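Local coordinates for membrane-bound lytic murein transglycosylase (Agrobacterium tumefaciens, PDB 2PNW), which probably cleaves the glycosidic bond between N-acetylmuramic acid and N-acetylglucosamine in peptidoglycan, leaving 1,6-anhydro-N-acetylmuramic acid ends, at residues D10-F14 / R15-G19; D246-D249 / G250-H254; A55-V58 / S59-L63; G225-P229 / K230-M234; V279-A283 / G284-A288. One frame throughout, in Å; residues are numbered along the deposited sequence. Where two conformers were deposited one is given.

Interaction 1: residues D10-F14 / R15-G19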
# COMPACT_ATOMS: atom_id res chain seq x y z
N ASP A 10 13.06 21.17 1.42
CA ASP A 10 13.47 22.49 0.97
C ASP A 10 12.59 23.00 -0.14
O ASP A 10 12.34 22.29 -1.11
CB ASP A 10 14.92 22.42 0.49
CG ASP A 10 15.86 21.93 1.58
OD1 ASP A 10 16.12 22.70 2.53
OD2 ASP A 10 16.32 20.77 1.49
N GLU A 11 12.13 24.24 0.01
CA GLU A 11 11.24 24.84 -0.98
C GLU A 11 11.88 24.89 -2.37
O GLU A 11 13.06 25.20 -2.50
CB GLU A 11 10.83 26.24 -0.54
CG GLU A 11 9.85 26.91 -1.48
CD GLU A 11 9.31 28.22 -0.96
OE1 GLU A 11 9.76 28.70 0.11
OE2 GLU A 11 8.42 28.79 -1.62
N VAL A 12 11.09 24.55 -3.38
CA VAL A 12 11.46 24.75 -4.78
C VAL A 12 10.31 25.50 -5.44
O VAL A 12 9.31 25.81 -4.79
CB VAL A 12 11.73 23.42 -5.53
CG1 VAL A 12 12.96 22.70 -4.99
CG2 VAL A 12 10.49 22.49 -5.52
N SER A 13 10.48 25.80 -6.73
CA SER A 13 9.46 26.39 -7.56
C SER A 13 8.87 25.29 -8.44
O SER A 13 9.51 24.26 -8.65
CB SER A 13 10.10 27.46 -8.45
OG SER A 13 9.38 27.62 -9.66
N PHE A 14 7.66 25.50 -8.96
CA PHE A 14 7.04 24.51 -9.85
C PHE A 14 7.87 24.30 -11.14
O PHE A 14 7.85 23.21 -11.72
CB PHE A 14 5.57 24.82 -10.15
CG PHE A 14 4.62 24.40 -9.04
CD1 PHE A 14 4.12 23.10 -8.98
CD2 PHE A 14 4.23 25.31 -8.07
CE1 PHE A 14 3.24 22.70 -7.96
CE2 PHE A 14 3.35 24.93 -7.03
CZ PHE A 14 2.87 23.61 -6.99
N ARG A 15 8.63 25.33 -11.53
CA ARG A 15 9.65 25.22 -12.60
C ARG A 15 10.75 24.20 -12.31
O ARG A 15 11.41 23.74 -13.23
CB ARG A 15 10.32 26.57 -12.86
CG ARG A 15 9.60 27.44 -13.86
CD ARG A 15 8.57 28.32 -13.21
NE ARG A 15 8.62 29.68 -13.75
CZ ARG A 15 7.86 30.69 -13.33
NH1 ARG A 15 6.96 30.50 -12.36
NH2 ARG A 15 7.98 31.89 -13.88
N ASP A 16 10.96 23.86 -11.04
CA ASP A 16 11.99 22.91 -10.66
C ASP A 16 11.52 21.44 -10.72
O ASP A 16 12.32 20.53 -10.53
CB ASP A 16 12.53 23.24 -9.27
CG ASP A 16 13.25 24.58 -9.22
OD1 ASP A 16 14.10 24.83 -10.11
OD2 ASP A 16 12.98 25.38 -8.28
N LEU A 17 10.23 21.23 -10.94
CA LEU A 17 9.68 19.88 -10.97
C LEU A 17 9.74 19.37 -12.40
O LEU A 17 8.95 19.80 -13.23
CB LEU A 17 8.23 19.86 -10.45
CG LEU A 17 7.90 19.72 -8.95
CD1 LEU A 17 8.77 20.57 -8.08
CD2 LEU A 17 6.41 20.05 -8.72
N PRO A 18 10.70 18.47 -12.69
CA PRO A 18 10.89 18.04 -14.07
C PRO A 18 9.65 17.35 -14.62
O PRO A 18 9.13 16.41 -14.00
CB PRO A 18 12.07 17.08 -13.98
CG PRO A 18 12.77 17.45 -12.71
CD PRO A 18 11.65 17.81 -11.78
N GLY A 19 9.16 17.84 -15.75
CA GLY A 19 7.99 17.30 -16.40
C GLY A 19 6.66 17.77 -15.84
O GLY A 19 5.62 17.34 -16.31
O HOH W 1 8.85 22.26 -14.23
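The carbonyl oxygen F14 O receives two donors: the backbone amide L17 N, 3.2 Å away, and water 1, 2.9 Å away. The same water donates also to L17 O, 2.7 Å away, so it bridges F14 and L17. L17 N comes in from well above the F14 carbonyl plane, 65° out of it, in keeping with the 3-10 segment 14-16.

At the start of that turn, S13 and D16 hold each other reciprocally. D16 N donates to S13 O over 2.8 Å, while D16 OD2 takes the proton of S13 N at 3.0 Å. The latter bond is nearly straight (169°) and meets the carboxylate on its anti side. Chi1 of D16, -65°, puts CG beside its own backbone N and turns the carboxylate back toward S13. A further bond, S13 OG to R15 N (3.1 Å), makes S13 the head of an ST turn.

The two methyls of L17 divide their partners. CD1 meets V12 CG2 at 3.6 Å, with the two side chains roughly perpendicular, whereas CD2 lies obliquely to the ring at F14 CD1, 3.8 Å away.

The turn leaves strand 8-11, which pairs antiparallel with strand 83-89. V12 and L17 both rest on Y359 of strand 353-363, L17 also reaches F301 of strand 299-304, and the F14 ring meets W20.

Interaction 2: residues D246-D249 / G250-H254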
# COMPACT_ATOMS: atom_id res chain seq x y z
N ASP A 246 8.94 -27.99 -3.12
CA ASP A 246 9.20 -28.57 -1.81
C ASP A 246 9.79 -27.57 -0.80
O ASP A 246 9.77 -27.82 0.41
CB ASP A 246 10.12 -29.80 -1.90
CG ASP A 246 9.49 -30.98 -2.64
OD1 ASP A 246 8.28 -30.94 -2.98
OD2 ASP A 246 10.23 -31.96 -2.87
N GLU A 247 10.33 -26.45 -1.27
CA GLU A 247 10.96 -25.45 -0.42
C GLU A 247 10.05 -24.22 -0.16
O GLU A 247 10.42 -23.28 0.57
CB GLU A 247 12.30 -25.02 -1.06
CG GLU A 247 13.37 -26.16 -1.08
CD GLU A 247 13.10 -27.30 -2.10
OE1 GLU A 247 12.66 -27.01 -3.23
OE2 GLU A 247 13.34 -28.49 -1.79
N VAL A 248 8.90 -24.20 -0.81
CA VAL A 248 8.03 -23.02 -0.79
C VAL A 248 7.58 -22.69 0.63
O VAL A 248 7.74 -21.55 1.05
CB VAL A 248 6.84 -23.17 -1.77
CG1 VAL A 248 5.75 -22.11 -1.47
CG2 VAL A 248 7.36 -23.04 -3.18
N ASP A 249 7.05 -23.66 1.37
CA ASP A 249 6.54 -23.37 2.73
C ASP A 249 7.60 -22.74 3.62
O ASP A 249 7.32 -21.78 4.33
CB ASP A 249 5.93 -24.60 3.43
CG ASP A 249 4.66 -25.07 2.79
OD1 ASP A 249 4.03 -24.31 2.02
OD2 ASP A 249 4.26 -26.23 3.06
N GLY A 250 8.82 -23.28 3.61
CA GLY A 250 9.89 -22.75 4.48
C GLY A 250 10.17 -21.29 4.21
O GLY A 250 10.43 -20.51 5.14
N VAL A 251 10.13 -20.92 2.93
CA VAL A 251 10.39 -19.56 2.51
C VAL A 251 9.19 -18.66 2.87
O VAL A 251 9.38 -17.60 3.43
CB VAL A 251 10.70 -19.50 1.00
CG1 VAL A 251 10.75 -18.04 0.49
CG2 VAL A 251 12.05 -20.24 0.69
N LEU A 252 7.98 -19.06 2.50
CA LEU A 252 6.81 -18.20 2.81
C LEU A 252 6.69 -17.99 4.31
O LEU A 252 6.35 -16.90 4.78
CB LEU A 252 5.52 -18.84 2.29
CG LEU A 252 5.50 -19.04 0.77
CD1 LEU A 252 4.06 -19.37 0.31
CD2 LEU A 252 6.09 -17.81 0.01
N TRP A 253 6.97 -19.04 5.08
CA TRP A 253 6.76 -18.99 6.54
C TRP A 253 7.81 -18.14 7.29
O TRP A 253 7.62 -17.81 8.48
CB TRP A 253 6.67 -20.42 7.10
CG TRP A 253 5.42 -21.17 6.68
CD1 TRP A 253 4.26 -20.63 6.20
CD2 TRP A 253 5.21 -22.58 6.76
NE1 TRP A 253 3.35 -21.62 5.94
CE2 TRP A 253 3.90 -22.83 6.30
CE3 TRP A 253 6.00 -23.67 7.18
CZ2 TRP A 253 3.36 -24.12 6.24
CZ3 TRP A 253 5.46 -24.95 7.13
CH2 TRP A 253 4.15 -25.17 6.66
N HIS A 254 8.89 -17.77 6.59
CA HIS A 254 9.85 -16.76 7.07
C HIS A 254 9.11 -15.45 7.31
O HIS A 254 9.48 -14.67 8.18
CB HIS A 254 10.94 -16.54 6.01
CG HIS A 254 11.87 -15.41 6.31
ND1 HIS A 254 12.76 -15.44 7.36
CD2 HIS A 254 12.11 -14.26 5.64
CE1 HIS A 254 13.49 -14.33 7.35
NE2 HIS A 254 13.11 -13.59 6.32
O HOH W 2 9.19 -26.05 2.71
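The indole of W253 carries D249 on one face. D249 CB lies 3.6 Å from the centroid of the six-membered ring and only 5° off its normal, a textbook CH-pi position. D249 O occupies the same face nearer the rim, 2.9 Å above the ring plane. Next to CB, the carboxylate lies stacked on the ring, with its plane 20° from that of the indole and D249 CG 3.8 Å from W253 CZ2. Both residues keep CG beside the backbone N (chi1 -68° for D249), which makes the two side chains run alongside each other in the same direction. At the edge of the indole, NE1 donates to D163 OD2. R159 and R160 of helix 159-163 also touch the W253 side chain.

The backbone supplies the spacing. W253 N donates to D249 O, one helical turn back, and L252 N reaches V248 O at 2.9 Å in an almost linear bond. On another side of the helix V248 CG1 packs against L252 CD1, 3.7 Å away, with both side chains directed the same way. Toward the N-terminal end, water 2 accepts from G250 N at 2.9 Å and donates to D246 O at 3.0 Å, joining the first turn to the chain before it.

A carboxylate laid on a pi face would by itself probably be a poor electrostatic match. Here D249 OD1 forms a salt bridge with K180 NZ, which probably offsets that cost, while the bond to D163 helps to fix the rotation of the indole.

Interaction 3: residues A55-V58 / S59-L63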
# COMPACT_ATOMS: atom_id res chain seq x y z
N ALA A 55 -6.40 18.57 9.29
CA ALA A 55 -7.08 19.87 9.15
C ALA A 55 -6.42 20.79 8.13
O ALA A 55 -7.12 21.50 7.40
CB ALA A 55 -7.19 20.58 10.50
N GLU A 56 -5.10 20.81 8.08
CA GLU A 56 -4.37 21.61 7.07
C GLU A 56 -4.65 21.09 5.66
O GLU A 56 -4.89 21.86 4.73
CB GLU A 56 -2.87 21.64 7.37
CG GLU A 56 -2.55 22.60 8.55
CD GLU A 56 -1.12 22.52 9.08
OE1 GLU A 56 -0.46 21.45 9.04
OE2 GLU A 56 -0.65 23.58 9.55
N LEU A 57 -4.62 19.77 5.51
CA LEU A 57 -4.99 19.14 4.24
C LEU A 57 -6.41 19.52 3.80
O LEU A 57 -6.65 19.81 2.64
CB LEU A 57 -4.88 17.62 4.34
CG LEU A 57 -5.43 16.78 3.15
CD1 LEU A 57 -4.65 17.00 1.86
CD2 LEU A 57 -5.50 15.30 3.50
N VAL A 58 -7.35 19.50 4.75
CA VAL A 58 -8.75 19.86 4.45
C VAL A 58 -8.84 21.25 3.83
O VAL A 58 -9.64 21.47 2.93
CB VAL A 58 -9.64 19.72 5.71
CG1 VAL A 58 -10.98 20.48 5.55
CG2 VAL A 58 -9.92 18.23 5.97
N SER A 59 -7.98 22.18 4.24
CA SER A 59 -8.05 23.51 3.64
C SER A 59 -7.79 23.45 2.14
O SER A 59 -8.51 24.11 1.38
CB SER A 59 -7.14 24.52 4.36
OG SER A 59 -5.78 24.22 4.12
N LEU A 60 -6.83 22.62 1.70
CA LEU A 60 -6.58 22.40 0.26
C LEU A 60 -7.73 21.68 -0.43
O LEU A 60 -8.16 22.07 -1.53
CB LEU A 60 -5.27 21.63 0.04
CG LEU A 60 -4.80 21.32 -1.40
CD1 LEU A 60 -4.50 22.62 -2.18
CD2 LEU A 60 -3.58 20.47 -1.35
N LEU A 61 -8.26 20.64 0.22
CA LEU A 61 -9.35 19.86 -0.34
C LEU A 61 -10.59 20.71 -0.57
O LEU A 61 -11.29 20.53 -1.57
CB LEU A 61 -9.70 18.67 0.58
CG LEU A 61 -8.54 17.70 0.85
CD1 LEU A 61 -9.07 16.61 1.79
CD2 LEU A 61 -8.00 17.10 -0.44
N GLU A 62 -10.85 21.63 0.35
CA GLU A 62 -12.01 22.52 0.23
C GLU A 62 -11.86 23.53 -0.89
O GLU A 62 -12.85 23.86 -1.57
CB GLU A 62 -12.34 23.16 1.58
CG GLU A 62 -12.92 22.10 2.55
CD GLU A 62 -13.51 22.70 3.82
OE1 GLU A 62 -12.87 23.58 4.41
OE2 GLU A 62 -14.61 22.27 4.23
N LEU A 63 -10.64 24.00 -1.13
CA LEU A 63 -10.37 24.83 -2.30
C LEU A 63 -10.64 24.08 -3.60
O LEU A 63 -11.21 24.64 -4.55
CB LEU A 63 -8.93 25.33 -2.29
CG LEU A 63 -8.67 26.44 -1.28
CD1 LEU A 63 -7.17 26.65 -1.16
CD2 LEU A 63 -9.39 27.73 -1.66
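S59 OG donates to E56 O across 2.6 Å, the shortest polar bond between 55-58 and 59-63. The hydroxyl lies in the carbonyl plane, on a lone pair. A chi1 of 70° sets OG between the backbone N and the carbonyl carbon, folding it back along the helix. S59 N, by contrast, makes only weak bonds, to A55 O and E56 O.

The next bonds along the helix are regular: L61 N donates to L57 O at 3.0 Å and E62 N to V58 O at 2.9 Å. These bonds set the spacing of two side-chain pairs that cross obliquely. L57 CG meets L61 CD1 at 3.9 Å, and V58 CG1 rests against the carboxylate carbon E62 CD at 3.8 Å.

The second shell holds the polar ends. E62 OE2 forms a salt bridge with R40, and E56 OE2 pairs with R369. L61 reaches M32 and I35 of helix 28-39, while L60 lies against F78 of helix 72-82.

The pattern is that of an amphipathic alpha helix, 54-66, packed among other helices, with a serine hydroxyl satisfied by the carbonyl three residues earlier.

Interaction 4: residues G225-P229 / K230-M234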
# COMPACT_ATOMS: atom_id res chain seq x y z
N GLY A 225 21.61 -16.41 -1.69
CA GLY A 225 22.24 -16.58 -3.01
C GLY A 225 21.38 -17.31 -4.03
O GLY A 225 21.90 -17.88 -5.00
N GLU A 226 20.06 -17.30 -3.83
CA GLU A 226 19.13 -17.99 -4.76
C GLU A 226 18.77 -17.16 -5.99
O GLU A 226 18.45 -17.72 -7.06
CB GLU A 226 17.85 -18.42 -4.05
CG GLU A 226 18.03 -19.23 -2.79
CD GLU A 226 18.54 -20.65 -3.04
OE1 GLU A 226 18.65 -21.08 -4.22
OE2 GLU A 226 18.81 -21.33 -2.04
N LEU A 227 18.80 -15.85 -5.84
CA LEU A 227 18.46 -14.96 -6.93
C LEU A 227 19.55 -13.92 -7.11
O LEU A 227 20.28 -13.59 -6.18
CB LEU A 227 17.09 -14.30 -6.69
CG LEU A 227 15.85 -15.22 -6.64
CD1 LEU A 227 14.64 -14.48 -6.08
CD2 LEU A 227 15.53 -15.78 -8.01
N ASP A 228 19.63 -13.40 -8.33
CA ASP A 228 20.59 -12.36 -8.71
C ASP A 228 20.06 -10.97 -8.35
O ASP A 228 18.98 -10.59 -8.82
CB ASP A 228 20.81 -12.47 -10.23
CG ASP A 228 21.86 -11.51 -10.78
OD1 ASP A 228 22.39 -10.63 -10.05
OD2 ASP A 228 22.15 -11.64 -11.99
N PRO A 229 20.80 -10.20 -7.53
CA PRO A 229 20.31 -8.85 -7.20
C PRO A 229 20.12 -7.94 -8.41
O PRO A 229 19.33 -7.00 -8.35
CB PRO A 229 21.38 -8.29 -6.25
CG PRO A 229 22.59 -9.15 -6.45
CD PRO A 229 22.07 -10.50 -6.83
N LYS A 230 20.84 -8.20 -9.50
CA LYS A 230 20.70 -7.38 -10.71
C LYS A 230 19.37 -7.60 -11.44
O LYS A 230 18.93 -6.72 -12.20
CB LYS A 230 21.88 -7.60 -11.65
CG LYS A 230 23.16 -6.90 -11.18
CD LYS A 230 24.26 -6.99 -12.24
CE LYS A 230 25.28 -5.87 -12.10
NZ LYS A 230 26.34 -6.14 -11.06
N THR A 231 18.74 -8.74 -11.22
CA THR A 231 17.52 -9.07 -11.96
C THR A 231 16.30 -9.29 -11.09
O THR A 231 15.21 -9.52 -11.63
CB THR A 231 17.70 -10.34 -12.82
OG1 THR A 231 18.07 -11.43 -11.97
CG2 THR A 231 18.77 -10.13 -13.90
N ILE A 232 16.47 -9.28 -9.77
CA ILE A 232 15.34 -9.68 -8.91
C ILE A 232 14.11 -8.83 -9.22
O ILE A 232 14.22 -7.61 -9.43
CB ILE A 232 15.69 -9.69 -7.39
CG1 ILE A 232 14.53 -10.29 -6.58
CG2 ILE A 232 16.11 -8.30 -6.88
CD1 ILE A 232 14.90 -10.74 -5.21
N SER A 233 12.95 -9.49 -9.30
CA SER A 233 11.65 -8.85 -9.53
C SER A 233 10.58 -9.78 -8.98
O SER A 233 10.87 -10.94 -8.67
CB SER A 233 11.42 -8.69 -11.03
OG SER A 233 11.46 -9.96 -11.66
N MET A 234 9.32 -9.31 -8.88
CA MET A 234 8.22 -10.22 -8.53
C MET A 234 8.26 -11.47 -9.41
O MET A 234 8.05 -12.60 -8.94
CB MET A 234 6.85 -9.53 -8.65
CG MET A 234 5.68 -10.51 -8.59
SD MET A 234 3.99 -9.85 -8.57
CE MET A 234 3.41 -10.07 -10.24
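Among the polar bonds, two accepted by D228 shape the turn. Its side chain accepts K230 N at OD1 over 2.9 Å (160°), and its carbonyl oxygen accepts T231 N over 3.0 Å. K230 N approaches OD1 from above the carboxylate plane, 60° out of it, and T231 N likewise stands above the D228 carbonyl plane. With CG anti to the backbone nitrogen (chi1 -176°), the D228 carboxylate reaches forward over the P229-K230 peptide, where OD1 meets that amide. A third bond, weak, runs from I232 N to D228 O.

T231 OG1 lies 3.4 Å from D228 CB, the two side chains crossing nearly at right angles, and K230 CB comes within 3.5 Å of D228 OD1. The ammonium K230 NZ, however, is 6.1 Å from D228 OD1, so no salt bridge supports the turn.

The apolar contact joins L227 CD1 and I232 CD1, 3.8 Å apart, again almost perpendicular. Both leucine and isoleucine lie against I237 of helix 234-243, and I232 also meets L222 of helix 217-223.

The sequence D228-P229 and the backbone angles at P229 and K230 define an Asx-Pro turn, an Asx turn superposed on a type I beta turn. It links helix 217-223, ended by a Schellman motif at G225, to helix 234-243, whose N-cap is S233.

Interaction 5: residues V279-A283 / G284-A288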
# COMPACT_ATOMS: atom_id res chain seq x y z
N VAL A 279 -9.97 5.37 1.19
CA VAL A 279 -10.59 5.74 -0.10
C VAL A 279 -10.04 4.84 -1.22
O VAL A 279 -8.96 4.22 -1.05
CB VAL A 279 -10.36 7.23 -0.44
CG1 VAL A 279 -10.98 8.17 0.64
CG2 VAL A 279 -8.89 7.54 -0.65
N PRO A 280 -10.78 4.71 -2.35
CA PRO A 280 -10.29 3.86 -3.45
C PRO A 280 -8.99 4.37 -4.03
O PRO A 280 -8.81 5.59 -4.21
CB PRO A 280 -11.39 3.96 -4.51
CG PRO A 280 -12.63 4.47 -3.74
CD PRO A 280 -12.10 5.31 -2.64
N LEU A 281 -8.08 3.46 -4.32
CA LEU A 281 -6.84 3.84 -5.01
C LEU A 281 -7.11 4.15 -6.47
O LEU A 281 -8.11 3.71 -7.04
CB LEU A 281 -5.82 2.69 -4.91
CG LEU A 281 -5.43 2.32 -3.47
CD1 LEU A 281 -4.22 1.38 -3.49
CD2 LEU A 281 -5.15 3.53 -2.59
N VAL A 282 -6.22 4.90 -7.09
CA VAL A 282 -6.40 5.29 -8.50
C VAL A 282 -5.16 4.80 -9.23
O VAL A 282 -4.04 5.22 -8.89
CB VAL A 282 -6.46 6.82 -8.65
CG1 VAL A 282 -6.58 7.22 -10.15
CG2 VAL A 282 -7.63 7.42 -7.82
N ALA A 283 -5.35 3.92 -10.21
CA ALA A 283 -4.22 3.36 -10.96
C ALA A 283 -3.31 4.45 -11.48
O ALA A 283 -3.78 5.40 -12.13
CB ALA A 283 -4.74 2.49 -12.13
N GLY A 284 -2.02 4.31 -11.19
CA GLY A 284 -1.00 5.22 -11.69
C GLY A 284 -0.93 6.54 -10.94
O GLY A 284 -0.04 7.34 -11.20
N ARG A 285 -1.83 6.78 -9.99
CA ARG A 285 -1.87 8.09 -9.31
C ARG A 285 -1.87 8.00 -7.78
O ARG A 285 -1.84 9.03 -7.12
CB ARG A 285 -3.08 8.91 -9.77
CG ARG A 285 -3.03 9.34 -11.25
CD ARG A 285 -2.10 10.52 -11.42
NE ARG A 285 -1.80 10.74 -12.83
CZ ARG A 285 -1.15 11.80 -13.31
NH1 ARG A 285 -0.75 12.77 -12.49
NH2 ARG A 285 -0.90 11.88 -14.62
N ALA A 286 -1.96 6.79 -7.23
CA ALA A 286 -1.89 6.59 -5.80
C ALA A 286 -0.53 6.06 -5.37
O ALA A 286 -0.01 5.09 -5.95
CB ALA A 286 -2.99 5.62 -5.34
N LEU A 287 0.02 6.67 -4.32
CA LEU A 287 1.34 6.30 -3.83
C LEU A 287 1.20 5.83 -2.39
O LEU A 287 0.47 6.45 -1.62
CB LEU A 287 2.24 7.52 -3.84
CG LEU A 287 3.72 7.39 -3.47
CD1 LEU A 287 4.51 6.65 -4.56
CD2 LEU A 287 4.31 8.78 -3.24
N ALA A 288 1.90 4.76 -2.03
CA ALA A 288 1.97 4.32 -0.63
C ALA A 288 3.23 4.95 -0.06
O ALA A 288 4.25 5.04 -0.77
CB ALA A 288 2.00 2.81 -0.51
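V282 and R285 face each other across a type II beta turn, with A283 and G284 at its corners. Their side chains meet at a slant, V282 CG1 lying 3.9 Å from R285 CB. The valine has that methyl anti to its backbone nitrogen (chi1 177°), which brings it over the base of the arginine. Beyond CB the R285 chain bends at chi2 and leads away from the turn, where its guanidinium forms a salt bridge with D23 and a bond to L319 O.

L281 lies on another side of the chain. Its CD2 is 4.1 Å from A286 CB, a loose apolar contact, and both residues also touch F338 of strand 334-341. The backbone angles support the turn type: A283 is extended (phi -51°, psi 128°), and G284 has positive phi, the usual conformation at the third position of such a turn.

The turn delivers the chain into strand 286-288, which runs between strands 316-324 and 334-341 in the 3D domain. V282 N is buried with no partner in the model. V282 O, in contrast, takes two amides: R285 N at 2.9 Å, from above the carbonyl plane, and A286 N at 3.1 Å, in a weak bond.

Along the chain the order is interaction 1, 3, 4, 2, 5. Interactions 2 and 4 lie in the MltA-specific insert, centres about 17 Å apart, and both touch helices 217-223 and 234-243. Interactions 1 and 3, centres about 22 Å apart, lie across the chain's centre from interaction 2, at about 46 Å from it in each case. Interaction 5 is the most central, about 9 Å from the middle of the chain. It leads into strand 286-288 of the 3D domain, shares helix 28-39 with interaction 3 and reaches the same strand network as interaction 1. The contacts thus sample two lobes, consistent with the two-domain MltA architecture, in which a groove between domains probably receives the glycan.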